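PDB 1VHO: endoglucanase from Thermotoga maritima, which probably acts as a metal-dependent aminopeptidase of the M42 family, binding two divalent metal cations per subunit, despite its name. Local coordinates for residues Lys55-Gly60 and Arg189-Trp194; Gly115-His120 and Phe137-Leu142; Ile301-Lys306 and Arg318-Leu323. All blocks are in the same frame, centred on the assembly; numbering follows the deposited sequence.

How the interactions relate
From the N terminus, the chain first enters interaction 1 at 55-60, and this contact closes only at 189-194. Interaction 2 lies wholly within that long excursion. It closes a short loop between 115-120 and 137-142, which carries helix 124-128. Interaction 3 follows in series and joins strand 297-304 to helix 317-333. Interaction 1 ties together loops at one end of the mixed eight-stranded sheet. Interaction 2 belongs to the separate six-stranded antiparallel sheet, and its centre is about 57 Å from that of interaction 1. Interaction 3 packs a helix on the mixed sheet. Its centre is about 24 Å from that of interaction 1.

Interaction 1: Lys55-Gly60 and Arg189-Trp194; sequences KGKGIG and RYDHPW
Ile59 lays its CD1 methyl over one face of the Trp194 indole, a CH-pi contact 3.7 Å from the centroid of the five-membered ring. Gly60 C approaches the same indole obliquely, 3.4 Å from Trp194 CE3. Trp194 O lies at the edge of the His192 ring, in its plane, and accepts from His192 ND1 at 2.8 Å, which fixes the turn of the imidazole. Lys55 O and Gly56 CA meet this ring obliquely. Ile59 CG1 sits between its backbone N and carbonyl carbon (chi1 67°), and from there CD1 also reaches Pro193 CB at 3.7 Å. Pro193 O is held by two amides from opposite faces of its plane: Lys57 N at 2.9 Å and, in a straighter bond, Ile59 N at 3.3 Å. Gly56 CA makes a CA-H...O contact with Trp194 O, where a side chain would clash. Lys57 NZ forms a salt bridge with Asp191 OD2, though its very short modelled length is doubtful. The indole NE1 donates to Leu334 O. With an alanine in place of Trp194, Ile59 CD1 would probably lose the face it rests on and Leu334 O its donor. Tyr190 and His192 rest on helix 317-333. The loop 55-60 joins strands 50-54 and 61-67, and so passes the start of strand 195-201, which lies between them in the sheet.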
# COMPACT_ATOMS: atom_id res chain seq x y z
N LYS A 55 16.27 -6.26 -16.08
CA LYS A 55 16.59 -6.02 -17.49
C LYS A 55 15.88 -7.00 -18.40
O LYS A 55 15.71 -8.17 -18.07
CB LYS A 55 18.12 -6.14 -17.69
CG LYS A 55 18.56 -6.11 -19.14
CD LYS A 55 20.06 -6.11 -19.32
CE LYS A 55 20.57 -4.79 -19.89
NZ LYS A 55 22.03 -4.90 -20.24
N GLY A 56 15.41 -6.48 -19.51
CA GLY A 56 14.73 -7.32 -20.52
C GLY A 56 15.64 -7.28 -21.77
O GLY A 56 16.86 -7.33 -21.62
N LYS A 57 15.05 -7.14 -22.95
CA LYS A 57 15.89 -7.11 -24.17
C LYS A 57 16.15 -5.68 -24.62
O LYS A 57 16.71 -5.45 -25.70
CB LYS A 57 15.23 -7.90 -25.29
CG LYS A 57 15.08 -9.40 -25.04
CD LYS A 57 14.38 -9.98 -26.27
CE LYS A 57 14.78 -11.41 -26.55
NZ LYS A 57 13.62 -12.33 -26.40
N GLY A 58 15.68 -4.69 -23.86
CA GLY A 58 15.89 -3.31 -24.15
C GLY A 58 14.95 -2.65 -25.14
O GLY A 58 15.25 -1.49 -25.53
N ILE A 59 13.76 -3.19 -25.41
CA ILE A 59 12.87 -2.53 -26.36
C ILE A 59 12.24 -1.27 -25.80
O ILE A 59 11.64 -0.51 -26.55
CB ILE A 59 11.76 -3.40 -26.96
CG1 ILE A 59 10.71 -3.81 -25.91
CG2 ILE A 59 12.32 -4.62 -27.65
CD1 ILE A 59 9.40 -4.27 -26.51
N GLY A 60 12.35 -1.04 -24.50
CA GLY A 60 11.74 0.16 -23.91
C GLY A 60 11.74 -0.09 -22.39
O GLY A 60 12.15 -1.16 -21.95
N ARG A 189 10.41 -16.44 -15.42
CA ARG A 189 10.10 -17.49 -16.37
C ARG A 189 10.22 -17.07 -17.83
O ARG A 189 10.13 -17.89 -18.74
CB ARG A 189 8.61 -17.88 -16.18
N TYR A 190 10.33 -15.76 -18.08
CA TYR A 190 10.34 -15.28 -19.43
C TYR A 190 11.55 -14.45 -19.83
O TYR A 190 12.14 -13.74 -19.05
CB TYR A 190 9.14 -14.34 -19.66
CG TYR A 190 7.77 -14.91 -19.43
CD1 TYR A 190 7.13 -15.67 -20.40
CD2 TYR A 190 7.09 -14.64 -18.25
CE1 TYR A 190 5.85 -16.17 -20.21
CE2 TYR A 190 5.80 -15.15 -18.04
CZ TYR A 190 5.20 -15.91 -19.01
OH TYR A 190 3.93 -16.41 -18.80
N ASP A 191 11.76 -14.50 -21.16
CA ASP A 191 12.79 -13.69 -21.81
C ASP A 191 12.04 -12.46 -22.33
O ASP A 191 12.00 -12.17 -23.53
CB ASP A 191 13.44 -14.43 -22.98
CG ASP A 191 14.56 -13.65 -23.64
OD1 ASP A 191 15.21 -12.83 -22.95
OD2 ASP A 191 14.82 -13.86 -24.86
N HIS A 192 11.46 -11.70 -21.39
CA HIS A 192 10.68 -10.51 -21.68
C HIS A 192 11.46 -9.40 -22.34
O HIS A 192 12.55 -9.01 -21.89
CB HIS A 192 10.04 -10.03 -20.38
CG HIS A 192 10.99 -9.70 -19.26
ND1 HIS A 192 11.50 -8.47 -19.04
CD2 HIS A 192 11.39 -10.47 -18.21
CE1 HIS A 192 12.25 -8.46 -17.93
NE2 HIS A 192 12.17 -9.68 -17.42
N PRO A 193 10.90 -8.80 -23.39
CA PRO A 193 11.52 -7.75 -24.14
C PRO A 193 11.65 -6.42 -23.43
O PRO A 193 12.60 -5.67 -23.61
CB PRO A 193 10.62 -7.56 -25.38
CG PRO A 193 9.77 -8.79 -25.44
CD PRO A 193 9.60 -9.22 -24.00
N TRP A 194 10.68 -6.08 -22.57
CA TRP A 194 10.75 -4.80 -21.88
C TRP A 194 11.68 -4.80 -20.67
O TRP A 194 11.81 -5.83 -19.99
CB TRP A 194 9.32 -4.47 -21.37
CG TRP A 194 8.37 -4.08 -22.45
CD1 TRP A 194 7.57 -4.91 -23.21
CD2 TRP A 194 8.12 -2.75 -22.90
NE1 TRP A 194 6.84 -4.17 -24.10
CE2 TRP A 194 7.17 -2.84 -23.95
CE3 TRP A 194 8.60 -1.50 -22.54
CZ2 TRP A 194 6.70 -1.72 -24.61
CZ3 TRP A 194 8.15 -0.38 -23.22
CH2 TRP A 194 7.19 -0.50 -24.25

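Interaction 2: Gly115-His120 and Phe137-Leu142; sequences GMLAPH and FVDLSL
Gly115 and Phe137 join the two backbones by a nearly straight bond, Gly115 N to Phe137 O at 2.8 Å, and a water continues the link from Met116 O to Asp139 N. Gly115 CA also lies over one face of the Phe137 ring, 3.8 Å from its centroid. Leu117 CD2 comes to the edge of that ring, 3.8 Å from Phe137 CE1. Asp139 has CG anti to the backbone N (chi1 -173°), which carries its carboxylate across to the other segment. There Asp139 OD2 accepts from Ala118 N at 2.8 Å, from above the carboxylate plane, and a second water links OD2 to Ala118 O. Asp139 OD1 accepts from Ser141 N, which makes an Asx turn, and also from Ser141 OG and Gln81 NE2. Ala118 CB packs against Leu142 CD2. Selenomethionine Met116 bends at chi3 and brings CE to Leu142 CD1, at a modelled 3.3 Å that is shorter than usual and so doubtful in detail. Phe82 meets the Phe137 ring with its plane nearly perpendicular. Strand 137-139 pairs with strand 82-87 at one edge of the six-stranded antiparallel sheet, while 115-120 follows strand 108-113 at the other.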
# COMPACT_ATOMS: atom_id res chain seq x y z
N GLY A 115 -8.97 5.81 23.28
CA GLY A 115 -10.13 6.26 24.00
C GLY A 115 -10.56 5.43 25.19
O GLY A 115 -11.54 5.79 25.86
N MSE A 116 -9.85 4.34 25.53
CA MSE A 116 -10.22 3.54 26.64
C MSE A 116 -9.72 4.11 27.96
O MSE A 116 -8.54 4.32 28.11
CB MSE A 116 -9.64 2.09 26.52
CG MSE A 116 -10.22 1.20 27.66
SE MSE A 116 -9.53 -0.62 27.29
CE MSE A 116 -7.84 -0.49 28.01
N LEU A 117 -10.59 4.23 28.96
CA LEU A 117 -10.14 4.71 30.26
C LEU A 117 -9.87 3.51 31.18
O LEU A 117 -10.59 2.52 31.10
CB LEU A 117 -11.30 5.49 30.97
CG LEU A 117 -11.72 6.79 30.23
CD1 LEU A 117 -12.97 7.41 30.87
CD2 LEU A 117 -10.56 7.74 30.19
N ALA A 118 -8.89 3.66 32.05
CA ALA A 118 -8.64 2.62 33.06
C ALA A 118 -9.85 2.64 34.02
O ALA A 118 -10.51 3.69 34.15
CB ALA A 118 -7.43 3.04 33.92
N PRO A 119 -10.24 1.52 34.58
CA PRO A 119 -11.38 1.47 35.49
C PRO A 119 -11.30 2.60 36.52
O PRO A 119 -10.30 2.74 37.20
CB PRO A 119 -11.26 0.12 36.14
CG PRO A 119 -10.55 -0.74 35.08
CD PRO A 119 -9.54 0.20 34.48
N HIS A 120 -12.35 3.42 36.59
CA HIS A 120 -12.39 4.51 37.56
C HIS A 120 -13.84 4.99 37.71
O HIS A 120 -14.56 5.10 36.69
CB HIS A 120 -11.53 5.70 36.98
CG HIS A 120 -11.46 6.79 38.01
ND1 HIS A 120 -10.64 6.76 39.11
CD2 HIS A 120 -12.25 7.91 38.15
CE1 HIS A 120 -10.86 7.84 39.87
NE2 HIS A 120 -11.81 8.54 39.30
N PHE A 137 -6.84 9.71 22.27
CA PHE A 137 -5.93 9.59 23.40
C PHE A 137 -5.80 8.15 23.89
O PHE A 137 -6.59 7.29 23.53
CB PHE A 137 -6.47 10.43 24.60
CG PHE A 137 -7.70 9.90 25.25
CD1 PHE A 137 -7.64 9.08 26.37
CD2 PHE A 137 -8.97 10.18 24.73
CE1 PHE A 137 -8.78 8.58 26.95
CE2 PHE A 137 -10.13 9.69 25.30
CZ PHE A 137 -10.03 8.86 26.43
N VAL A 138 -4.80 7.94 24.74
CA VAL A 138 -4.62 6.65 25.41
C VAL A 138 -4.42 6.99 26.89
O VAL A 138 -3.93 8.12 27.15
CB VAL A 138 -3.53 5.76 24.88
CG1 VAL A 138 -3.94 5.27 23.47
CG2 VAL A 138 -2.14 6.38 24.87
N ASP A 139 -4.91 6.15 27.77
CA ASP A 139 -4.79 6.33 29.22
C ASP A 139 -3.46 5.72 29.66
O ASP A 139 -3.30 4.49 29.64
CB ASP A 139 -6.00 5.67 29.91
CG ASP A 139 -6.09 5.93 31.41
OD1 ASP A 139 -5.04 6.09 32.06
OD2 ASP A 139 -7.23 5.91 31.91
N LEU A 140 -2.50 6.55 29.98
CA LEU A 140 -1.15 6.18 30.40
C LEU A 140 -1.04 5.33 31.63
O LEU A 140 -0.07 4.58 31.79
CB LEU A 140 -0.30 7.44 30.59
CG LEU A 140 0.54 7.96 29.43
CD1 LEU A 140 0.04 7.50 28.07
CD2 LEU A 140 0.61 9.48 29.50
N SER A 141 -2.07 5.32 32.50
CA SER A 141 -2.01 4.50 33.69
C SER A 141 -2.11 3.03 33.31
O SER A 141 -1.89 2.17 34.18
CB SER A 141 -3.12 4.91 34.68
OG SER A 141 -4.36 4.53 34.15
N LEU A 142 -2.51 2.71 32.09
CA LEU A 142 -2.61 1.37 31.58
C LEU A 142 -1.30 0.88 30.94
O LEU A 142 -1.23 -0.30 30.59
CB LEU A 142 -3.73 1.23 30.53
CG LEU A 142 -5.15 1.42 31.09
CD1 LEU A 142 -6.20 1.47 30.02
CD2 LEU A 142 -5.50 0.35 32.12
O HOH W 1 -6.30 3.88 26.60
O HOH W 2 -9.17 6.12 33.98

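Interaction 3: Ile301-Lys306 and Arg318-Leu323; sequences ISIPLK and RDVEEL
Ile303 drives its CD1 methyl against helix 317-333, where it lies 3.4 Å from Asp319 O and 3.7 Å from Leu323 CD2. Val320 CG2 also touches this methyl, and the two side chains cross at about a right angle. At chi1 180° the Leu323 side chain extends away from its own backbone N, which brings both methyls to the strand. Leu323 CD1 touches Ile301 CG2 at 3.6 Å. CD2 lies between the two isoleucines. The methyl-to-methyl contacts are apolar, and all these residues are buried.

At the other end, Pro304 packs its CG and CD beside the Asp319 carboxylate, each 3.5 Å from Asp319 OD2. A water donates to both Pro304 O and Asp319 OD2, and so bridges strand and helix. The carboxylate is further fixed by two backbone amides, Gly245 N on OD1 and Gly243 N on OD2. These donors would probably help to stabilise a negative charge here.

Val179 of helix 171-187 touches Ile303, Val320 and Leu323. Met226 of strand 222-229 backs Leu323, while Pro246 lies against both Ile301 and Leu323. The strand is held in the sheet by backbone bonds from Ile301 and Ile303 to Asp227, a predicted metal ligand. The chain between the segments carries His309, another predicted ligand. The axes of strand 301-304 and helix segment 318-323 run nearly antiparallel, at 158°, and come within 8.4 Å. This is helix-on-sheet packing, consistent with the alpha/beta catalytic domain of zinc exopeptidases.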
# COMPACT_ATOMS: atom_id res chain seq x y z
N ILE A 301 -4.52 0.45 -12.38
CA ILE A 301 -5.13 -0.86 -12.17
C ILE A 301 -5.22 -1.08 -10.65
O ILE A 301 -4.20 -0.91 -9.97
CB ILE A 301 -4.41 -2.02 -12.86
CG1 ILE A 301 -4.22 -1.75 -14.36
CG2 ILE A 301 -5.22 -3.32 -12.71
CD1 ILE A 301 -3.38 -2.72 -15.11
N SER A 302 -6.36 -1.52 -10.19
CA SER A 302 -6.63 -1.66 -8.78
C SER A 302 -7.03 -3.04 -8.32
O SER A 302 -7.66 -3.81 -9.04
CB SER A 302 -7.82 -0.71 -8.38
OG SER A 302 -7.41 0.65 -8.58
N ILE A 303 -6.67 -3.30 -7.04
CA ILE A 303 -7.07 -4.55 -6.39
C ILE A 303 -8.34 -4.29 -5.57
O ILE A 303 -8.39 -3.31 -4.80
CB ILE A 303 -5.92 -4.98 -5.45
CG1 ILE A 303 -4.72 -5.51 -6.25
CG2 ILE A 303 -6.41 -6.07 -4.47
CD1 ILE A 303 -4.97 -6.73 -7.13
N PRO A 304 -9.39 -5.09 -5.72
CA PRO A 304 -10.63 -4.92 -4.96
C PRO A 304 -10.30 -5.11 -3.46
O PRO A 304 -9.57 -6.03 -3.11
CB PRO A 304 -11.53 -6.09 -5.37
CG PRO A 304 -11.00 -6.41 -6.78
CD PRO A 304 -9.49 -6.26 -6.62
N LEU A 305 -10.79 -4.18 -2.67
CA LEU A 305 -10.51 -4.32 -1.20
C LEU A 305 -11.78 -3.98 -0.47
O LEU A 305 -12.48 -3.02 -0.81
CB LEU A 305 -9.35 -3.37 -0.90
CG LEU A 305 -8.87 -3.25 0.54
CD1 LEU A 305 -7.43 -2.73 0.52
CD2 LEU A 305 -9.74 -2.28 1.36
N LYS A 306 -12.12 -4.73 0.57
CA LYS A 306 -13.34 -4.42 1.33
C LYS A 306 -12.96 -3.86 2.68
O LYS A 306 -11.90 -4.21 3.23
CB LYS A 306 -14.11 -5.75 1.42
CG LYS A 306 -15.59 -5.62 1.75
CD LYS A 306 -16.25 -7.00 1.68
CE LYS A 306 -17.73 -6.91 1.38
NZ LYS A 306 -18.54 -6.52 2.57
N ARG A 318 -6.22 -14.20 -4.82
CA ARG A 318 -6.24 -14.54 -6.25
C ARG A 318 -6.26 -13.30 -7.12
O ARG A 318 -5.73 -13.35 -8.25
CB ARG A 318 -7.45 -15.41 -6.60
CG ARG A 318 -7.51 -16.75 -5.86
CD ARG A 318 -8.88 -17.38 -6.14
NE ARG A 318 -9.92 -16.56 -5.48
CZ ARG A 318 -11.22 -16.76 -5.62
NH1 ARG A 318 -11.64 -17.76 -6.41
NH2 ARG A 318 -12.09 -16.00 -5.02
N ASP A 319 -6.91 -12.19 -6.70
CA ASP A 319 -6.89 -10.98 -7.50
C ASP A 319 -5.46 -10.45 -7.57
O ASP A 319 -5.00 -9.85 -8.57
CB ASP A 319 -7.78 -9.87 -6.87
CG ASP A 319 -9.26 -10.19 -6.98
OD1 ASP A 319 -9.69 -10.92 -7.93
OD2 ASP A 319 -10.00 -9.71 -6.10
N VAL A 320 -4.76 -10.57 -6.41
CA VAL A 320 -3.37 -10.13 -6.36
C VAL A 320 -2.50 -10.90 -7.32
O VAL A 320 -1.66 -10.35 -8.06
CB VAL A 320 -2.86 -10.21 -4.89
CG1 VAL A 320 -1.34 -10.04 -4.82
CG2 VAL A 320 -3.52 -9.07 -4.10
N GLU A 321 -2.61 -12.24 -7.28
CA GLU A 321 -1.80 -13.06 -8.18
C GLU A 321 -2.16 -12.85 -9.64
O GLU A 321 -1.26 -12.83 -10.48
CB GLU A 321 -2.03 -14.56 -7.90
CG GLU A 321 -1.89 -14.94 -6.46
CD GLU A 321 -1.90 -16.46 -6.27
OE1 GLU A 321 -2.92 -17.09 -6.61
OE2 GLU A 321 -0.86 -16.93 -5.78
N GLU A 322 -3.47 -12.80 -9.96
CA GLU A 322 -3.86 -12.58 -11.36
C GLU A 322 -3.38 -11.24 -11.87
O GLU A 322 -2.96 -11.14 -13.01
CB GLU A 322 -5.37 -12.76 -11.59
CG GLU A 322 -5.77 -14.24 -11.46
CD GLU A 322 -5.26 -15.07 -12.64
OE1 GLU A 322 -4.15 -15.64 -12.56
OE2 GLU A 322 -5.90 -15.12 -13.70
N LEU A 323 -3.40 -10.18 -11.03
CA LEU A 323 -2.85 -8.90 -11.49
C LEU A 323 -1.37 -9.06 -11.80
O LEU A 323 -0.82 -8.52 -12.78
CB LEU A 323 -3.14 -7.78 -10.47
CG LEU A 323 -2.60 -6.40 -10.87
CD1 LEU A 323 -2.92 -6.09 -12.35
CD2 LEU A 323 -3.13 -5.27 -10.00
O HOH W 3 -9.03 -8.57 -3.78